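Local atomic coordinates of uncharacterized protein (Bordetella bronchiseptica, PDB entry 4XG0), a protein that probably phosphorylates acid sugars, as a member of a kinase family of catabolic pathways with a sugar-binding N-terminal and a nucleotide-binding C-terminal domain. Residues Lys109-Thr114 and Val235-Gly240; Gly117-Glu122 and Pro180-Cys185; Cys139-Val144 and Val212-Asp217; Arg225-Leu230 and Arg248-Gly253. One frame throughout, in Å; residues are numbered along the deposited sequence.

Contact 1 is the one wholly buried contact of the four, with every touching residue enclosed and its strength coming from backbone hydrogen bonds between two strands of the parallel sheet. Contacts 2, 3 and 4 are all partly buried. Contact 3 lies next along the sheet, where the chain leaves strands 135-139 and 209-212, and there small side chains, a proline and a water replace the backbone bonds. Contacts 2 and 4 join helices: contact 2 combines apolar packing with a lysine-to-carbonyl bond, whereas contact 4 relies on a valine set against a glycine. Contacts 1, 2 and 3 touch one another in turn; contact 4 meets contact 1 alone, through Pro236.

Contact 1 (Lys109-Thr114 and Val235-Gly240); sequences KKVDST and VPVGSG
Lys109 and Lys110 pair in parallel with Val237 and Gly238, and three backbone hydrogen bonds fix the register: Lys109 N to Pro236 O (2.9 Å), Gly238 N to Lys109 O (2.9 Å) and Val111 N to Gly238 O (2.8 Å). Two of these carbonyls also receive a CA-H contact, from Val237 CA to Lys109 O (3.3 Å) and from Lys110 CA to Gly238 O (3.2 Å).

Apolar packing adds the meeting of Val111 CG1 with Val237 CG1 at 3.9 Å. Separately, Ser113 and Ser239 make a van der Waals contact through their CB atoms.

Among the polar chains, Lys110 bends at chi2 (68°), which lays its CD 3.6 Å from Ser239 C. Its NZ then reaches Val111 O at 3.0 Å from above the carbonyl plane and also bonds a citrate, as do Ser113 OG and Asp112 OD1; the citrate, probably from the crystallisation liquor, may mark a pocket for an acid substrate. Lys109 NZ leads away to Glu122; Ser239 OG bonds Pro140 O and caps Gly241 N.

The two strands lie inside the eight-stranded parallel sheet, between strands 28-32 and 135-139, with helix 119-130 packed on the Val237 face and helix 240-252 on Pro236.

Contact 2 (Gly117-Glu122 and Pro180-Cys185); sequences GAFKAE and PTLLGC
The Phe119 ring meets two leucine methyls through its CD2 atom. Leu183 CD2 sits at the ring edge, close to its plane, 3.8 Å from Phe119 CD2. Leu182 CD2 approaches the same Phe119 CD2 obliquely, at 3.6 Å, and the Leu182 side chain crosses the phenylalanine at about a right angle. Val111 and Pro140 also touch this ring.

Beside it, Lys120 runs past Leu183 in the opposite direction, its CB 3.7 Å from Leu183 CD2. With CG anti to the backbone N (chi1 -179°), the lysine stays extended until a turn at chi4 carries NZ to Leu183 O, 2.9 Å away and 35° out of the carbonyl plane.

The accepting carbonyl lies where helix 179-183 ends in a Schellman motif: Gly184, with positive phi, is the C-prime residue, and Cys185 N returns to Pro180 O at 3.0 Å, while the bond from Gly184 N to Thr181 O is weak. A cationic NZ would suit the negative potential expected at such a helix end. Asp124 gives the same ammonium a salt bridge. Helix 179-183 also packs on strand 209-212, through Leu183 on Val209 and Pro180 on Val211.

Contact 3 (Cys139-Val144 and Val212-Asp217); sequences CPAFPV and VDALDD
Cys139, Ala141 and Pro143 face Val212, Ala214 and the Asp216-Asp217 pair in turn, as segments 139-144 and 212-217 run side by side with end-to-end directions 27° apart. Cys139 holds SG anti to its own nitrogen (chi1 175°), which places the sulfur against segment 212-217, 3.3 Å from Val212 O and 3.7 Å from Ala214 CB. The Ala214 methyl points back at segment 139-144 and is shared between the sulfur and Ala141 CB, which lies 4.0 Å from Ala214 CB.

Farther along, the Pro143 ring is pushed against the opposing backbone: its CG is 3.6 Å from Asp216 C. Asp217 CG lies beside its backbone N (chi1 -75°), and this turn brings the carboxylate back across the proline, with OD1 3.7 Å from Pro143 CG; the two side chains meet at a slant. The same OD1 accepts from a water at 2.7 Å, and Val144 N donates to that water at 3.0 Å, so a water bridge joins the carboxylate to the backbone of the 3-10 turn, in addition to its contact with the proline ring. The water also lies in the plane of the Phe142 ring, at its edge.

Asp216 turns away and caps the next helix through Asp219 N, while both Asp213 oxygens take backbone N-H groups of Gln151 and Gly152. A sulfate, probably from the crystallisation liquor, lies about 5 Å from the Asp217 side chain, which does not by itself establish a site here. Loops like these at the C-terminal ends of neighbouring strands, one leading through an N-cap into helix 217-230, are the usual place for binding sites in parallel alpha/beta domains.

Contact 4 (Arg225-Leu230 and Arg248-Gly253); sequences RAIGVL and RVWAGG. With SO4 (sulfate ion), chain D.
Val249 has CG1 anti to its backbone N (chi1 167°), a torsion that spreads its two methyls toward the other helix. CG1 comes to rest 3.7 Å from Gly228 CA, where the lack of a side chain lets it sit directly against the backbone. CG2 touches Arg225 CG at 3.8 Å, and the two side chains cross at about a right angle.

Trp250 reaches across beside them. Its indole NE1 donates to a water in the plane of the ring (3.0 Å), and this water in turn donates to Ile227 O (2.8 Å); CZ2 only grazes Ile227 CG2 at 4.5 Å. Arg248 serves a different partner: bent at chi3 (-78°), it turns its guanidinium edge to a sulfate, probably from the crystallisation liquor, with NH1 bonding O1 at 3.0 Å and NH2 bonding O3 at 2.7 Å.

The local axes pass 9.2 Å apart at a crossing angle of -41°. Helix 217-230 and helix 240-252 flank strand 234-238 in the chain and lie on the same face of the parallel sheet, as Ile227 and Trp250 both touch Pro236. Helix 196-205 packs beyond the first, against Ala226 and Leu230.

Contact 1 (Lys109-Thr114 and Val235-Gly240)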
loop_
_atom_site.group_PDB
_atom_site.type_symbol
_atom_site.label_atom_id
_atom_site.label_comp_id
_atom_site.label_asym_id
_atom_site.label_seq_id
_atom_site.Cartn_x
_atom_site.Cartn_y
_atom_site.Cartn_z
ATOM N N LYS A 109 7.385 -9.134 10.303
ATOM C CA LYS A 109 7.345 -9.610 11.671
ATOM C C LYS A 109 6.550 -8.640 12.543
ATOM O O LYS A 109 6.901 -7.463 12.669
ATOM C CB LYS A 109 8.757 -9.761 12.272
ATOM C CG LYS A 109 8.733 -10.435 13.597
ATOM C CD LYS A 109 10.137 -10.630 14.195
ATOM C CE LYS A 109 10.141 -11.613 15.394
ATOM N NZ LYS A 109 9.497 -11.071 16.625
ATOM N N LYS A 110 5.451 -9.133 13.107
ATOM C CA LYS A 110 4.503 -8.340 13.877
ATOM C C LYS A 110 4.771 -8.508 15.366
ATOM O O LYS A 110 4.710 -9.624 15.912
ATOM C CB LYS A 110 3.043 -8.725 13.540
ATOM C CG LYS A 110 1.992 -8.369 14.614
ATOM C CD LYS A 110 1.805 -6.836 14.752
ATOM C CE LYS A 110 0.686 -6.499 15.729
ATOM N NZ LYS A 110 1.027 -6.839 17.113
ATOM N N VAL A 111 5.121 -7.377 15.992
ATOM C CA VAL A 111 5.463 -7.309 17.400
ATOM C C VAL A 111 4.548 -6.339 18.161
ATOM O O VAL A 111 3.718 -5.651 17.563
ATOM C CB VAL A 111 6.951 -6.890 17.576
ATOM C CG1 VAL A 111 7.874 -7.940 16.962
ATOM C CG2 VAL A 111 7.185 -5.562 16.926
ATOM N N ASP A 112 4.648 -6.365 19.494
ATOM C CA ASP A 112 3.992 -5.387 20.355
ATOM C C ASP A 112 4.554 -4.008 20.023
ATOM O O ASP A 112 5.790 -3.831 19.905
ATOM C CB ASP A 112 4.295 -5.749 21.833
ATOM C CG ASP A 112 3.565 -4.857 22.864
ATOM O OD1 ASP A 112 2.357 -4.538 22.706
ATOM O OD2 ASP A 112 4.225 -4.537 23.908
ATOM N N SER A 113 3.659 -3.038 19.919
ATOM C CA SER A 113 4.070 -1.639 19.790
ATOM C C SER A 113 4.883 -1.204 20.978
ATOM O O SER A 113 5.705 -0.305 20.837
ATOM C CB SER A 113 2.885 -0.684 19.639
ATOM O OG SER A 113 2.034 -0.722 20.755
ATOM N N THR A 114 4.612 -1.796 22.145
ATOM C CA THR A 114 5.343 -1.416 23.343
ATOM C C THR A 114 6.469 -2.369 23.735
ATOM O O THR A 114 6.908 -2.365 24.893
ATOM C CB THR A 114 4.393 -1.139 24.536
ATOM O OG1 THR A 114 3.421 -2.184 24.667
ATOM C CG2 THR A 114 3.696 0.211 24.360
ATOM N N VAL A 235 13.133 -6.816 5.775
ATOM C CA VAL A 235 12.225 -7.460 6.704
ATOM C C VAL A 235 11.655 -6.454 7.706
ATOM O O VAL A 235 12.272 -6.180 8.749
ATOM C CB VAL A 235 12.920 -8.570 7.516
ATOM C CG1 VAL A 235 11.920 -9.192 8.478
ATOM C CG2 VAL A 235 13.544 -9.660 6.602
ATOM N N PRO A 236 10.495 -5.881 7.400
ATOM C CA PRO A 236 9.911 -4.997 8.403
ATOM C C PRO A 236 9.544 -5.720 9.691
ATOM O O PRO A 236 9.021 -6.831 9.693
ATOM C CB PRO A 236 8.673 -4.456 7.718
ATOM C CG PRO A 236 8.361 -5.426 6.645
ATOM C CD PRO A 236 9.640 -5.999 6.201
ATOM N N VAL A 237 9.817 -5.035 10.790
ATOM C CA VAL A 237 9.470 -5.491 12.130
ATOM C C VAL A 237 8.678 -4.374 12.749
ATOM O O VAL A 237 9.219 -3.292 13.041
ATOM C CB VAL A 237 10.694 -5.734 12.985
ATOM C CG1 VAL A 237 10.293 -6.239 14.389
ATOM C CG2 VAL A 237 11.671 -6.691 12.303
ATOM N N GLY A 238 7.386 -4.602 12.936
ATOM C CA GLY A 238 6.524 -3.521 13.366
ATOM C C GLY A 238 5.298 -4.019 14.084
ATOM O O GLY A 238 5.099 -5.221 14.239
ATOM N N SER A 239 4.492 -3.090 14.550
ATOM C CA SER A 239 3.246 -3.446 15.178
ATOM C C SER A 239 2.149 -3.309 14.156
ATOM O O SER A 239 2.377 -3.327 12.929
ATOM C CB SER A 239 2.963 -2.515 16.340
ATOM O OG SER A 239 2.765 -1.190 15.869
ATOM N N GLY A 240 0.955 -3.028 14.643
ATOM C CA GLY A 240 -0.138 -2.779 13.714
ATOM C C GLY A 240 0.011 -1.531 12.867
ATOM O O GLY A 240 -0.635 -1.402 11.831
#

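Contact 2 (Gly117-Glu122 and Pro180-Cys185)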
loop_
_atom_site.group_PDB
_atom_site.type_symbol
_atom_site.label_atom_id
_atom_site.label_comp_id
_atom_site.label_asym_id
_atom_site.label_seq_id
_atom_site.Cartn_x
_atom_site.Cartn_y
_atom_site.Cartn_z
ATOM N N GLY A 117 8.213 -8.697 25.069
ATOM C CA GLY A 117 8.633 -9.943 24.470
ATOM C C GLY A 117 10.140 -10.126 24.497
ATOM O O GLY A 117 10.864 -9.274 25.010
ATOM N N ALA A 118 10.600 -11.253 23.947
ATOM C CA ALA A 118 12.018 -11.508 23.710
ATOM C C ALA A 118 12.452 -10.784 22.441
ATOM O O ALA A 118 12.783 -11.402 21.417
ATOM C CB ALA A 118 12.275 -13.005 23.586
ATOM N N PHE A 119 12.463 -9.462 22.534
ATOM C CA PHE A 119 12.450 -8.602 21.373
ATOM C C PHE A 119 13.642 -8.835 20.457
ATOM O O PHE A 119 13.461 -9.131 19.259
ATOM C CB PHE A 119 12.381 -7.149 21.839
ATOM C CG PHE A 119 11.849 -6.201 20.832
ATOM C CD1 PHE A 119 10.494 -6.129 20.576
ATOM C CD2 PHE A 119 12.695 -5.327 20.165
ATOM C CE1 PHE A 119 10.018 -5.212 19.642
ATOM C CE2 PHE A 119 12.217 -4.436 19.240
ATOM C CZ PHE A 119 10.898 -4.371 18.992
ATOM N N LYS A 120 14.856 -8.725 21.015
ATOM C CA LYS A 120 16.052 -8.877 20.218
ATOM C C LYS A 120 16.213 -10.307 19.779
ATOM O O LYS A 120 16.625 -10.557 18.661
ATOM C CB LYS A 120 17.320 -8.447 21.013
ATOM C CG LYS A 120 18.588 -8.575 20.195
ATOM C CD LYS A 120 19.858 -8.260 21.105
ATOM C CE LYS A 120 21.155 -8.715 20.471
ATOM N NZ LYS A 120 21.414 -8.053 19.165
ATOM N N ALA A 121 15.880 -11.249 20.649
ATOM C CA ALA A 121 16.143 -12.656 20.358
ATOM C C ALA A 121 15.361 -13.080 19.112
ATOM O O ALA A 121 15.897 -13.733 18.222
ATOM C CB ALA A 121 15.783 -13.542 21.568
ATOM N N GLU A 122 14.110 -12.646 19.048
ATOM C CA GLU A 122 13.204 -13.074 17.954
ATOM C C GLU A 122 13.605 -12.372 16.668
ATOM O O GLU A 122 13.598 -12.980 15.602
ATOM C CB GLU A 122 11.732 -12.804 18.291
ATOM C CG GLU A 122 11.160 -13.662 19.417
ATOM C CD GLU A 122 9.638 -13.595 19.469
ATOM O OE1 GLU A 122 9.057 -13.074 18.497
ATOM O OE2 GLU A 122 9.019 -14.068 20.454
ATOM N N PRO A 180 17.485 1.104 19.734
ATOM C CA PRO A 180 18.855 0.843 19.258
ATOM C C PRO A 180 19.766 0.249 20.344
ATOM O O PRO A 180 20.632 -0.570 20.054
ATOM C CB PRO A 180 19.330 2.218 18.786
ATOM C CG PRO A 180 18.063 2.972 18.471
ATOM C CD PRO A 180 17.055 2.487 19.459
ATOM N N THR A 181 19.568 0.659 21.590
ATOM C CA THR A 181 20.287 0.071 22.708
ATOM C C THR A 181 19.791 -1.364 22.958
ATOM O O THR A 181 20.586 -2.293 23.100
ATOM C CB THR A 181 20.101 0.934 23.944
ATOM O OG1 THR A 181 20.691 2.207 23.708
ATOM C CG2 THR A 181 20.771 0.306 25.161
ATOM N N LEU A 182 18.471 -1.545 22.959
ATOM C CA LEU A 182 17.852 -2.866 23.153
ATOM C C LEU A 182 18.401 -3.865 22.147
ATOM O O LEU A 182 18.736 -5.004 22.509
ATOM C CB LEU A 182 16.322 -2.763 23.041
ATOM C CG LEU A 182 15.445 -4.000 23.273
ATOM C CD1 LEU A 182 15.660 -4.583 24.654
ATOM C CD2 LEU A 182 13.983 -3.611 23.060
ATOM N N LEU A 183 18.524 -3.429 20.893
ATOM C CA LEU A 183 18.954 -4.316 19.809
ATOM C C LEU A 183 20.455 -4.282 19.522
ATOM O O LEU A 183 20.975 -5.211 18.910
ATOM C CB LEU A 183 18.218 -3.990 18.507
ATOM C CG LEU A 183 16.709 -4.121 18.544
ATOM C CD1 LEU A 183 16.164 -3.817 17.191
ATOM C CD2 LEU A 183 16.277 -5.506 18.956
ATOM N N GLY A 184 21.139 -3.215 19.945
ATOM C CA GLY A 184 22.546 -3.022 19.622
ATOM C C GLY A 184 22.689 -2.703 18.141
ATOM O O GLY A 184 23.468 -3.336 17.438
ATOM N N CYS A 185 21.914 -1.735 17.659
ATOM C CA CYS A 185 21.894 -1.405 16.237
ATOM C C CYS A 185 21.870 0.094 15.943
ATOM O O CYS A 185 21.899 0.936 16.855
ATOM C CB CYS A 185 20.705 -2.079 15.566
ATOM S SG CYS A 185 19.117 -1.339 15.995
#

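Contact 3 (Cys139-Val144 and Val212-Asp217)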
loop_
_atom_site.group_PDB
_atom_site.type_symbol
_atom_site.label_atom_id
_atom_site.label_comp_id
_atom_site.label_asym_id
_atom_site.label_seq_id
_atom_site.Cartn_x
_atom_site.Cartn_y
_atom_site.Cartn_z
ATOM N N CYS A 139 10.479 -0.722 13.370
ATOM C CA CYS A 139 9.717 0.468 13.732
ATOM C C CYS A 139 8.336 0.076 14.295
ATOM O O CYS A 139 7.355 -0.075 13.558
ATOM C CB CYS A 139 9.531 1.356 12.516
ATOM S SG CYS A 139 8.477 2.801 12.856
ATOM N N PRO A 140 8.239 -0.034 15.617
ATOM C CA PRO A 140 6.982 -0.551 16.173
ATOM C C PRO A 140 5.910 0.535 16.388
ATOM O O PRO A 140 4.911 0.322 17.094
ATOM C CB PRO A 140 7.422 -1.176 17.505
ATOM C CG PRO A 140 8.889 -1.384 17.369
ATOM C CD PRO A 140 9.335 -0.195 16.577
ATOM N N ALA A 141 6.130 1.706 15.836
ATOM C CA ALA A 141 5.150 2.802 15.987
ATOM C C ALA A 141 3.747 2.408 15.590
ATOM O O ALA A 141 3.537 1.653 14.625
ATOM C CB ALA A 141 5.559 3.998 15.165
ATOM N N PHE A 142 2.772 2.997 16.290
ATOM C CA PHE A 142 1.367 2.793 15.957
ATOM C C PHE A 142 0.706 4.109 16.287
ATOM O O PHE A 142 0.140 4.289 17.359
ATOM C CB PHE A 142 0.793 1.650 16.797
ATOM C CG PHE A 142 -0.440 1.011 16.212
ATOM C CD1 PHE A 142 -1.109 1.602 15.166
ATOM C CD2 PHE A 142 -0.903 -0.177 16.725
ATOM C CE1 PHE A 142 -2.240 0.988 14.604
ATOM C CE2 PHE A 142 -2.038 -0.792 16.158
ATOM C CZ PHE A 142 -2.683 -0.206 15.123
ATOM N N PRO A 143 0.839 5.076 15.388
ATOM C CA PRO A 143 0.489 6.439 15.763
ATOM C C PRO A 143 -0.967 6.632 16.178
ATOM O O PRO A 143 -1.229 7.485 17.029
ATOM C CB PRO A 143 0.839 7.239 14.514
ATOM C CG PRO A 143 1.935 6.391 13.839
ATOM C CD PRO A 143 1.571 4.998 14.117
ATOM N N VAL A 144 -1.900 5.884 15.602
ATOM C CA VAL A 144 -3.298 6.146 15.903
ATOM C C VAL A 144 -3.626 5.648 17.304
ATOM O O VAL A 144 -4.610 6.077 17.893
ATOM C CB VAL A 144 -4.254 5.561 14.790
ATOM C CG1 VAL A 144 -4.358 4.061 14.897
ATOM C CG2 VAL A 144 -5.612 6.202 14.863
ATOM N N VAL A 212 14.013 2.821 12.686
ATOM C CA VAL A 212 13.571 4.029 11.994
ATOM C C VAL A 212 12.463 4.746 12.769
ATOM O O VAL A 212 11.515 4.150 13.270
ATOM C CB VAL A 212 13.094 3.706 10.545
ATOM C CG1 VAL A 212 12.656 4.990 9.832
ATOM C CG2 VAL A 212 14.197 2.972 9.777
ATOM N N ASP A 213 12.632 6.050 12.927
ATOM C CA ASP A 213 11.699 6.855 13.649
ATOM C C ASP A 213 10.400 6.928 12.875
ATOM O O ASP A 213 10.369 6.789 11.640
ATOM C CB ASP A 213 12.252 8.279 13.804
ATOM C CG ASP A 213 13.051 8.477 15.051
ATOM O OD1 ASP A 213 13.530 7.489 15.657
ATOM O OD2 ASP A 213 13.218 9.673 15.425
ATOM N N ALA A 214 9.340 7.177 13.618
ATOM C CA ALA A 214 8.063 7.553 13.007
ATOM C C ALA A 214 7.211 8.238 14.052
ATOM O O ALA A 214 6.962 7.672 15.122
ATOM C CB ALA A 214 7.348 6.316 12.501
ATOM N N LEU A 215 6.745 9.438 13.741
ATOM C CA LEU A 215 5.818 10.152 14.618
ATOM C C LEU A 215 4.337 9.988 14.208
ATOM O O LEU A 215 3.413 10.114 15.040
ATOM C CB LEU A 215 6.172 11.623 14.579
ATOM C CG LEU A 215 5.716 12.487 15.739
ATOM C CD1 LEU A 215 6.295 11.964 17.064
ATOM C CD2 LEU A 215 6.200 13.903 15.476
ATOM N N ASP A 216 4.113 9.736 12.923
ATOM C CA ASP A 216 2.756 9.699 12.391
ATOM C C ASP A 216 2.625 8.709 11.237
ATOM O O ASP A 216 3.611 8.098 10.813
ATOM C CB ASP A 216 2.258 11.100 11.986
ATOM C CG ASP A 216 3.111 11.759 10.926
ATOM O OD1 ASP A 216 3.939 11.089 10.270
ATOM O OD2 ASP A 216 2.929 12.975 10.738
ATOM N N ASP A 217 1.405 8.576 10.742
ATOM C CA ASP A 217 1.104 7.622 9.673
ATOM C C ASP A 217 1.869 7.985 8.416
ATOM O O ASP A 217 2.284 7.099 7.668
ATOM C CB ASP A 217 -0.399 7.585 9.380
ATOM C CG ASP A 217 -1.181 6.847 10.449
ATOM O OD1 ASP A 217 -0.593 5.990 11.136
ATOM O OD2 ASP A 217 -2.392 7.116 10.597
HETATM O O HOH W 1 -1.505 4.349 13.020
#

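Contact 4 (Arg225-Leu230 and Arg248-Gly253)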
loop_
_atom_site.group_PDB
_atom_site.type_symbol
_atom_site.label_atom_id
_atom_site.label_comp_id
_atom_site.label_asym_id
_atom_site.label_seq_id
_atom_site.Cartn_x
_atom_site.Cartn_y
_atom_site.Cartn_z
ATOM N N ARG A 225 7.066 2.576 2.034
ATOM C CA ARG A 225 7.494 2.756 0.654
ATOM C C ARG A 225 8.991 2.468 0.462
ATOM O O ARG A 225 9.386 1.810 -0.516
ATOM C CB ARG A 225 7.142 4.158 0.164
ATOM C CG ARG A 225 5.639 4.346 0.060
ATOM C CD ARG A 225 5.235 5.735 -0.406
ATOM N NE ARG A 225 3.816 5.729 -0.768
ATOM C CZ ARG A 225 3.064 6.810 -0.987
ATOM N NH1 ARG A 225 3.565 8.037 -0.865
ATOM N NH2 ARG A 225 1.784 6.656 -1.321
ATOM N N ALA A 226 9.821 2.978 1.368
ATOM C CA ALA A 226 11.243 2.691 1.344
ATOM C C ALA A 226 11.491 1.201 1.441
ATOM O O ALA A 226 12.327 0.662 0.731
ATOM C CB ALA A 226 11.972 3.417 2.477
ATOM N N ILE A 227 10.797 0.556 2.359
ATOM C CA ILE A 227 10.871 -0.885 2.494
ATOM C C ILE A 227 10.483 -1.554 1.169
ATOM O O ILE A 227 11.129 -2.482 0.727
ATOM C CB ILE A 227 9.989 -1.384 3.657
ATOM C CG1 ILE A 227 10.701 -1.069 4.990
ATOM C CG2 ILE A 227 9.731 -2.881 3.554
ATOM C CD1 ILE A 227 9.822 -1.147 6.153
ATOM N N GLY A 228 9.426 -1.072 0.517
ATOM C CA GLY A 228 9.039 -1.623 -0.768
ATOM C C GLY A 228 10.167 -1.557 -1.780
ATOM O O GLY A 228 10.449 -2.536 -2.465
ATOM N N VAL A 229 10.799 -0.389 -1.882
ATOM C CA VAL A 229 11.923 -0.181 -2.780
ATOM C C VAL A 229 13.025 -1.199 -2.522
ATOM O O VAL A 229 13.660 -1.668 -3.468
ATOM C CB VAL A 229 12.481 1.245 -2.640
ATOM C CG1 VAL A 229 13.817 1.383 -3.354
ATOM C CG2 VAL A 229 11.469 2.261 -3.171
ATOM N N LEU A 230 13.283 -1.511 -1.247
ATOM C CA LEU A 230 14.342 -2.461 -0.905
ATOM C C LEU A 230 13.993 -3.907 -1.233
ATOM O O LEU A 230 14.875 -4.761 -1.282
ATOM C CB LEU A 230 14.744 -2.362 0.566
ATOM C CG LEU A 230 15.482 -1.092 1.024
ATOM C CD1 LEU A 230 15.517 -1.036 2.542
ATOM C CD2 LEU A 230 16.887 -1.003 0.453
ATOM N N ARG A 248 -0.482 -2.228 1.331
ATOM C CA ARG A 248 -0.612 -1.364 0.196
ATOM C C ARG A 248 0.658 -1.225 -0.675
ATOM O O ARG A 248 0.589 -1.233 -1.911
ATOM C CB ARG A 248 -1.099 0.019 0.654
ATOM C CG ARG A 248 -2.511 0.032 1.227
ATOM C CD ARG A 248 -3.040 1.425 1.421
ATOM N NE ARG A 248 -2.469 2.012 2.625
ATOM C CZ ARG A 248 -3.057 1.988 3.821
ATOM N NH1 ARG A 248 -2.444 2.550 4.850
ATOM N NH2 ARG A 248 -4.222 1.375 4.004
ATOM N N VAL A 249 1.826 -1.119 -0.048
ATOM C CA VAL A 249 3.009 -0.922 -0.839
ATOM C C VAL A 249 3.333 -2.175 -1.637
ATOM O O VAL A 249 3.662 -2.101 -2.806
ATOM C CB VAL A 249 4.202 -0.528 0.050
ATOM C CG1 VAL A 249 5.471 -0.646 -0.750
ATOM C CG2 VAL A 249 3.996 0.897 0.526
ATOM N N TRP A 250 3.183 -3.322 -1.001
ATOM C CA TRP A 250 3.455 -4.579 -1.665
ATOM C C TRP A 250 2.408 -4.876 -2.758
ATOM O O TRP A 250 2.725 -5.483 -3.787
ATOM C CB TRP A 250 3.544 -5.698 -0.639
ATOM C CG TRP A 250 4.878 -5.717 0.106
ATOM C CD1 TRP A 250 6.072 -5.223 -0.345
ATOM C CD2 TRP A 250 5.137 -6.247 1.417
ATOM N NE1 TRP A 250 7.060 -5.409 0.620
ATOM C CE2 TRP A 250 6.508 -6.036 1.695
ATOM C CE3 TRP A 250 4.345 -6.881 2.382
ATOM C CZ2 TRP A 250 7.097 -6.436 2.889
ATOM C CZ3 TRP A 250 4.916 -7.278 3.544
ATOM C CH2 TRP A 250 6.295 -7.048 3.800
ATOM N N ALA A 251 1.171 -4.431 -2.557
ATOM C CA ALA A 251 0.171 -4.505 -3.619
ATOM C C ALA A 251 0.539 -3.574 -4.801
ATOM O O ALA A 251 0.403 -3.927 -5.965
ATOM C CB ALA A 251 -1.205 -4.123 -3.047
ATOM N N GLY A 252 1.017 -2.371 -4.497
ATOM C CA GLY A 252 1.377 -1.426 -5.528
ATOM C C GLY A 252 2.471 -1.960 -6.434
ATOM O O GLY A 252 2.568 -1.595 -7.596
ATOM N N GLY A 253 3.309 -2.826 -5.868
ATOM C CA GLY A 253 4.372 -3.444 -6.640
ATOM C C GLY A 253 3.817 -4.385 -7.678
ATOM O O GLY A 253 4.505 -4.728 -8.648
HETATM S S SO4 D . -5.372 2.470 7.456
HETATM O O1 SO4 D . -3.971 2.968 7.415
HETATM O O2 SO4 D . -5.626 1.491 8.531
HETATM O O3 SO4 D . -5.698 1.783 6.199
HETATM O O4 SO4 D . -6.298 3.587 7.673
HETATM O O HOH W 2 10.011 -5.079 0.452
#